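Local coordinates for protein 3-ketosteroid-delta4-5alpha-dehydrogenase (Rhodococcus jostii, PDB 4AT2) that probably uses its bound FAD to introduce a double bond into the A ring of 3-ketosteroids during steroid breakdown, at residues 135-147 with 201-213. Residues are numbered along the deposited sequence; the frame is centred on the assembly and turned at random.
Sequences HYNWLVDCGVPFK and GYMLMKPLVETAE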
loop_
_atom_site.group_PDB
_atom_site.type_symbol
_atom_site.label_atom_id
_atom_site.label_comp_id
_atom_site.label_asym_id
_atom_site.label_seq_id
_atom_site.Cartn_x
_atom_site.Cartn_y
_atom_site.Cartn_z
ATOM N N HIS A 135 -8.492 -1.537 30.236
ATOM C CA HIS A 135 -7.109 -1.886 29.945
ATOM C C HIS A 135 -6.127 -0.980 30.655
ATOM O O HIS A 135 -5.119 -1.457 31.183
ATOM C CB HIS A 135 -6.881 -1.934 28.440
ATOM C CG HIS A 135 -5.522 -2.446 28.045
ATOM N ND1 HIS A 135 -5.063 -3.656 28.423
ATOM C CD2 HIS A 135 -4.522 -1.866 27.277
ATOM C CE1 HIS A 135 -3.819 -3.836 27.932
ATOM N NE2 HIS A 135 -3.490 -2.737 27.229
ATOM N N TYR A 136 -6.430 0.319 30.720
ATOM C CA TYR A 136 -5.595 1.252 31.488
ATOM C C TYR A 136 -5.526 0.777 32.940
ATOM O O TYR A 136 -4.454 0.709 33.523
ATOM C CB TYR A 136 -6.154 2.680 31.443
ATOM C CG TYR A 136 -5.394 3.634 32.351
ATOM C CD1 TYR A 136 -4.200 4.222 31.934
ATOM C CD2 TYR A 136 -5.856 3.915 33.640
ATOM C CE1 TYR A 136 -3.488 5.080 32.771
ATOM C CE2 TYR A 136 -5.152 4.766 34.486
ATOM C CZ TYR A 136 -3.976 5.354 34.044
ATOM O OH TYR A 136 -3.274 6.202 34.883
ATOM N N ASN A 137 -6.689 0.477 33.510
ATOM C CA ASN A 137 -6.785 0.015 34.889
ATOM C C ASN A 137 -6.036 -1.297 35.126
ATOM O O ASN A 137 -5.418 -1.491 36.166
ATOM C CB ASN A 137 -8.257 -0.103 35.294
ATOM C CG ASN A 137 -8.941 1.247 35.381
ATOM O OD1 ASN A 137 -8.282 2.270 35.591
ATOM N ND2 ASN A 137 -10.263 1.265 35.206
ATOM N N TRP A 138 -6.095 -2.177 34.135
ATOM C CA TRP A 138 -5.380 -3.445 34.156
ATOM C C TRP A 138 -3.886 -3.226 34.218
ATOM O O TRP A 138 -3.192 -3.870 35.012
ATOM C CB TRP A 138 -5.784 -4.250 32.926
ATOM C CG TRP A 138 -5.256 -5.658 32.889
ATOM C CD1 TRP A 138 -5.885 -6.817 33.342
ATOM C CD2 TRP A 138 -3.979 -6.097 32.347
ATOM N NE1 TRP A 138 -5.099 -7.913 33.117
ATOM C CE2 TRP A 138 -3.937 -7.551 32.529
ATOM C CE3 TRP A 138 -2.898 -5.457 31.746
ATOM C CZ2 TRP A 138 -2.851 -8.308 32.111
ATOM C CZ3 TRP A 138 -1.801 -6.236 31.337
ATOM C CH2 TRP A 138 -1.789 -7.624 31.514
ATOM N N LEU A 139 -3.378 -2.288 33.422
ATOM C CA LEU A 139 -1.949 -1.950 33.449
ATOM C C LEU A 139 -1.528 -1.377 34.799
ATOM O O LEU A 139 -0.490 -1.763 35.359
ATOM C CB LEU A 139 -1.603 -0.953 32.336
ATOM C CG LEU A 139 -1.777 -1.512 30.928
ATOM C CD1 LEU A 139 -1.731 -0.372 29.888
ATOM C CD2 LEU A 139 -0.722 -2.579 30.632
ATOM N N VAL A 140 -2.343 -0.464 35.319
ATOM C CA VAL A 140 -2.086 0.113 36.638
ATOM C C VAL A 140 -2.038 -0.986 37.704
ATOM O O VAL A 140 -1.141 -0.981 38.563
ATOM C CB VAL A 140 -3.100 1.230 36.982
ATOM C CG1 VAL A 140 -2.978 1.644 38.445
ATOM C CG2 VAL A 140 -2.870 2.430 36.074
ATOM N N ASP A 141 -2.977 -1.930 37.635
ATOM C CA ASP A 141 -3.025 -3.040 38.587
ATOM C C ASP A 141 -1.744 -3.876 38.544
ATOM O O ASP A 141 -1.277 -4.344 39.586
ATOM C CB ASP A 141 -4.254 -3.919 38.334
ATOM C CG ASP A 141 -4.325 -5.105 39.271
ATOM O OD1 ASP A 141 -4.743 -4.930 40.438
ATOM O OD2 ASP A 141 -3.973 -6.219 38.836
ATOM N N CYS A 142 -1.170 -4.037 37.350
ATOM C CA CYS A 142 0.068 -4.796 37.173
ATOM C C CYS A 142 1.291 -4.022 37.659
ATOM O O CYS A 142 2.401 -4.552 37.655
ATOM C CB CYS A 142 0.267 -5.188 35.707
ATOM S SG CYS A 142 -0.821 -6.509 35.121
ATOM N N GLY A 143 1.093 -2.764 38.051
ATOM C CA GLY A 143 2.173 -1.950 38.610
ATOM C C GLY A 143 2.798 -0.930 37.674
ATOM O O GLY A 143 3.840 -0.348 37.993
ATOM N N VAL A 144 2.173 -0.697 36.519
ATOM C CA VAL A 144 2.653 0.340 35.606
ATOM C C VAL A 144 2.254 1.693 36.186
ATOM O O VAL A 144 1.059 1.941 36.376
ATOM C CB VAL A 144 2.050 0.197 34.185
ATOM C CG1 VAL A 144 2.590 1.287 33.258
ATOM C CG2 VAL A 144 2.361 -1.181 33.605
ATOM N N PRO A 145 3.242 2.571 36.471
ATOM C CA PRO A 145 2.920 3.853 37.092
ATOM C C PRO A 145 2.666 4.962 36.063
ATOM O O PRO A 145 3.313 4.994 35.018
ATOM C CB PRO A 145 4.194 4.160 37.890
ATOM C CG PRO A 145 5.296 3.580 37.055
ATOM C CD PRO A 145 4.699 2.406 36.293
ATOM N N PHE A 146 1.718 5.845 36.348
ATOM C CA PHE A 146 1.469 7.007 35.491
ATOM C C PHE A 146 1.364 8.254 36.355
ATOM O O PHE A 146 0.661 8.261 37.377
ATOM C CB PHE A 146 0.178 6.865 34.670
ATOM C CG PHE A 146 0.173 5.707 33.709
ATOM C CD1 PHE A 146 -0.279 4.456 34.117
ATOM C CD2 PHE A 146 0.571 5.876 32.385
ATOM C CE1 PHE A 146 -0.307 3.381 33.232
ATOM C CE2 PHE A 146 0.541 4.806 31.494
ATOM C CZ PHE A 146 0.097 3.556 31.917
ATOM N N LYS A 147 2.061 9.309 35.950
ATOM C CA LYS A 147 1.932 10.586 36.633
ATOM C C LYS A 147 0.685 11.288 36.122
ATOM O O LYS A 147 0.488 11.398 34.911
ATOM C CB LYS A 147 3.149 11.458 36.377
ATOM C CG LYS A 147 3.176 12.692 37.257
ATOM C CD LYS A 147 4.458 13.458 37.024
ATOM C CE LYS A 147 4.447 14.776 37.780
ATOM N NZ LYS A 147 5.806 15.381 37.720
ATOM N N GLY A 201 9.206 2.982 27.449
ATOM C CA GLY A 201 8.662 1.644 27.227
ATOM C C GLY A 201 9.182 0.619 28.219
ATOM O O GLY A 201 8.510 -0.374 28.503
ATOM N N TYR A 202 10.381 0.859 28.751
ATOM C CA TYR A 202 10.943 -0.004 29.791
ATOM C C TYR A 202 10.067 -0.055 31.046
ATOM O O TYR A 202 9.953 -1.105 31.679
ATOM C CB TYR A 202 12.369 0.436 30.149
ATOM C CG TYR A 202 12.982 -0.371 31.265
ATOM C CD1 TYR A 202 13.564 -1.615 31.011
ATOM C CD2 TYR A 202 12.965 0.099 32.577
ATOM C CE1 TYR A 202 14.129 -2.363 32.036
ATOM C CE2 TYR A 202 13.521 -0.643 33.607
ATOM C CZ TYR A 202 14.096 -1.871 33.327
ATOM O OH TYR A 202 14.647 -2.608 34.355
ATOM N N MET A 203 9.456 1.074 31.407
ATOM C CA MET A 203 8.593 1.108 32.593
ATOM C C MET A 203 7.176 0.611 32.326
ATOM O O MET A 203 6.358 0.542 33.244
ATOM C CB MET A 203 8.597 2.483 33.283
ATOM C CG MET A 203 9.733 2.658 34.290
ATOM S SD MET A 203 9.900 1.322 35.503
ATOM C CE MET A 203 8.310 1.422 36.329
ATOM N N LEU A 204 6.889 0.266 31.071
ATOM C CA LEU A 204 5.741 -0.574 30.777
ATOM C C LEU A 204 6.151 -2.037 30.955
ATOM O O LEU A 204 5.465 -2.796 31.641
ATOM C CB LEU A 204 5.211 -0.323 29.363
ATOM C CG LEU A 204 4.146 -1.280 28.814
ATOM C CD1 LEU A 204 2.887 -1.313 29.679
ATOM C CD2 LEU A 204 3.804 -0.900 27.381
ATOM N N MET A 205 7.281 -2.416 30.354
ATOM C CA MET A 205 7.745 -3.808 30.370
ATOM C C MET A 205 8.075 -4.361 31.754
ATOM O O MET A 205 7.667 -5.471 32.090
ATOM C CB MET A 205 8.985 -3.982 29.488
ATOM C CG MET A 205 8.707 -4.155 28.012
ATOM S SD MET A 205 7.556 -5.492 27.605
ATOM C CE MET A 205 8.497 -6.952 27.990
ATOM N N LYS A 206 8.842 -3.602 32.538
ATOM C CA LYS A 206 9.374 -4.095 33.814
ATOM C C LYS A 206 8.279 -4.567 34.792
ATOM O O LYS A 206 8.346 -5.706 35.264
ATOM C CB LYS A 206 10.313 -3.058 34.454
ATOM C CG LYS A 206 10.951 -3.512 35.757
ATOM C CD LYS A 206 11.883 -2.429 36.273
ATOM C CE LYS A 206 12.751 -2.928 37.417
ATOM N NZ LYS A 206 12.201 -2.498 38.730
ATOM N N PRO A 207 7.266 -3.717 35.087
ATOM C CA PRO A 207 6.191 -4.198 35.977
ATOM C C PRO A 207 5.424 -5.413 35.440
ATOM O O PRO A 207 5.010 -6.268 36.222
ATOM C CB PRO A 207 5.239 -2.997 36.093
ATOM C CG PRO A 207 6.024 -1.816 35.645
ATOM C CD PRO A 207 7.058 -2.312 34.678
ATOM N N LEU A 208 5.242 -5.488 34.123
ATOM C CA LEU A 208 4.554 -6.634 33.512
ATOM C C LEU A 208 5.388 -7.910 33.650
ATOM O O LEU A 208 4.858 -8.984 33.952
ATOM C CB LEU A 208 4.207 -6.350 32.043
ATOM C CG LEU A 208 3.222 -5.194 31.784
ATOM C CD1 LEU A 208 2.822 -5.131 30.315
ATOM C CD2 LEU A 208 1.965 -5.307 32.624
ATOM N N VAL A 209 6.698 -7.782 33.458
ATOM C CA VAL A 209 7.607 -8.913 33.624
ATOM C C VAL A 209 7.584 -9.405 35.076
ATOM O O VAL A 209 7.472 -10.608 35.328
ATOM C CB VAL A 209 9.039 -8.569 33.147
ATOM C CG1 VAL A 209 10.040 -9.623 33.609
ATOM C CG2 VAL A 209 9.059 -8.451 31.626
ATOM N N GLU A 210 7.652 -8.468 36.022
ATOM C CA GLU A 210 7.536 -8.799 37.446
ATOM C C GLU A 210 6.238 -9.555 37.731
ATOM O O GLU A 210 6.240 -10.555 38.447
ATOM C CB GLU A 210 7.583 -7.530 38.298
ATOM C CG GLU A 210 8.922 -6.810 38.284
ATOM C CD GLU A 210 8.906 -5.537 39.114
ATOM O OE1 GLU A 210 7.863 -4.843 39.159
ATOM O OE2 GLU A 210 9.943 -5.225 39.729
ATOM N N THR A 211 5.141 -9.083 37.141
ATOM C CA THR A 211 3.834 -9.708 37.294
ATOM C C THR A 211 3.863 -11.138 36.750
ATOM O O THR A 211 3.439 -12.079 37.423
ATOM C CB THR A 211 2.734 -8.875 36.591
ATOM O OG1 THR A 211 2.673 -7.573 37.188
ATOM C CG2 THR A 211 1.368 -9.546 36.711
ATOM N N ALA A 212 4.391 -11.297 35.539
ATOM C CA ALA A 212 4.489 -12.627 34.924
ATOM C C ALA A 212 5.363 -13.588 35.738
ATOM O O ALA A 212 5.020 -14.759 35.893
ATOM C CB ALA A 212 4.995 -12.513 33.494
ATOM N N GLU A 213 6.481 -13.092 36.261
ATOM C CA GLU A 213 7.391 -13.942 37.031
ATOM C C GLU A 213 6.741 -14.435 38.324
ATOM O O GLU A 213 6.865 -15.609 38.676
ATOM C CB GLU A 213 8.718 -13.230 37.304
ATOM C CG GLU A 213 9.556 -13.084 36.043
ATOM C CD GLU A 213 10.860 -12.340 36.245
ATOM O OE1 GLU A 213 11.057 -11.722 37.311
ATOM O OE2 GLU A 213 11.693 -12.362 35.317
HETATM O O HOH W 1 4.692 -5.150 39.371
#
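Leu-208 pushes one methyl, CD2, against Cys-142, where it lies 3.5 Å from CB and also touches SG; the same methyl meets CZ3 of Trp-138 obliquely at 4.1 Å. CG anti to its carbonyl carbon (chi1 -63°) brings this branch there. CD1 of Leu-204 touches both CD2 of Leu-139, 3.9 Å away, and CG2 of Val-144. The short helix axes are inclined at 68° and approach no closer than 10.5 Å. Cys-142, Val-144 and Pro-145 supply most of the surface on 135-147. The turn there is a Schellman motif: Gly-143, at positive phi, donates to Val-140 O, and Val-144 N to Leu-139 O. Both helices belong to the FAD-binding domain, where Leu-208 and Trp-138 also pack on helix 51-62. Pro-207 sets its ring against Gly-143, CG 3.5 Å from the carbonyl O. Thr-211 OG1, 3.1 Å from Cys-142 O, donates to Pro-207 O (2.8 Å), tilted 31° from the carbonyl plane and on the opposite face from Thr-211 N. A valine at Thr-211 would probably cost Pro-207 O this second donor and put a methyl where the hydroxyl faces Cys-142 O. Met-203, bent at chi2 and chi3, crosses Pro-145 nearly at right angles, CE 3.7 Å from CD.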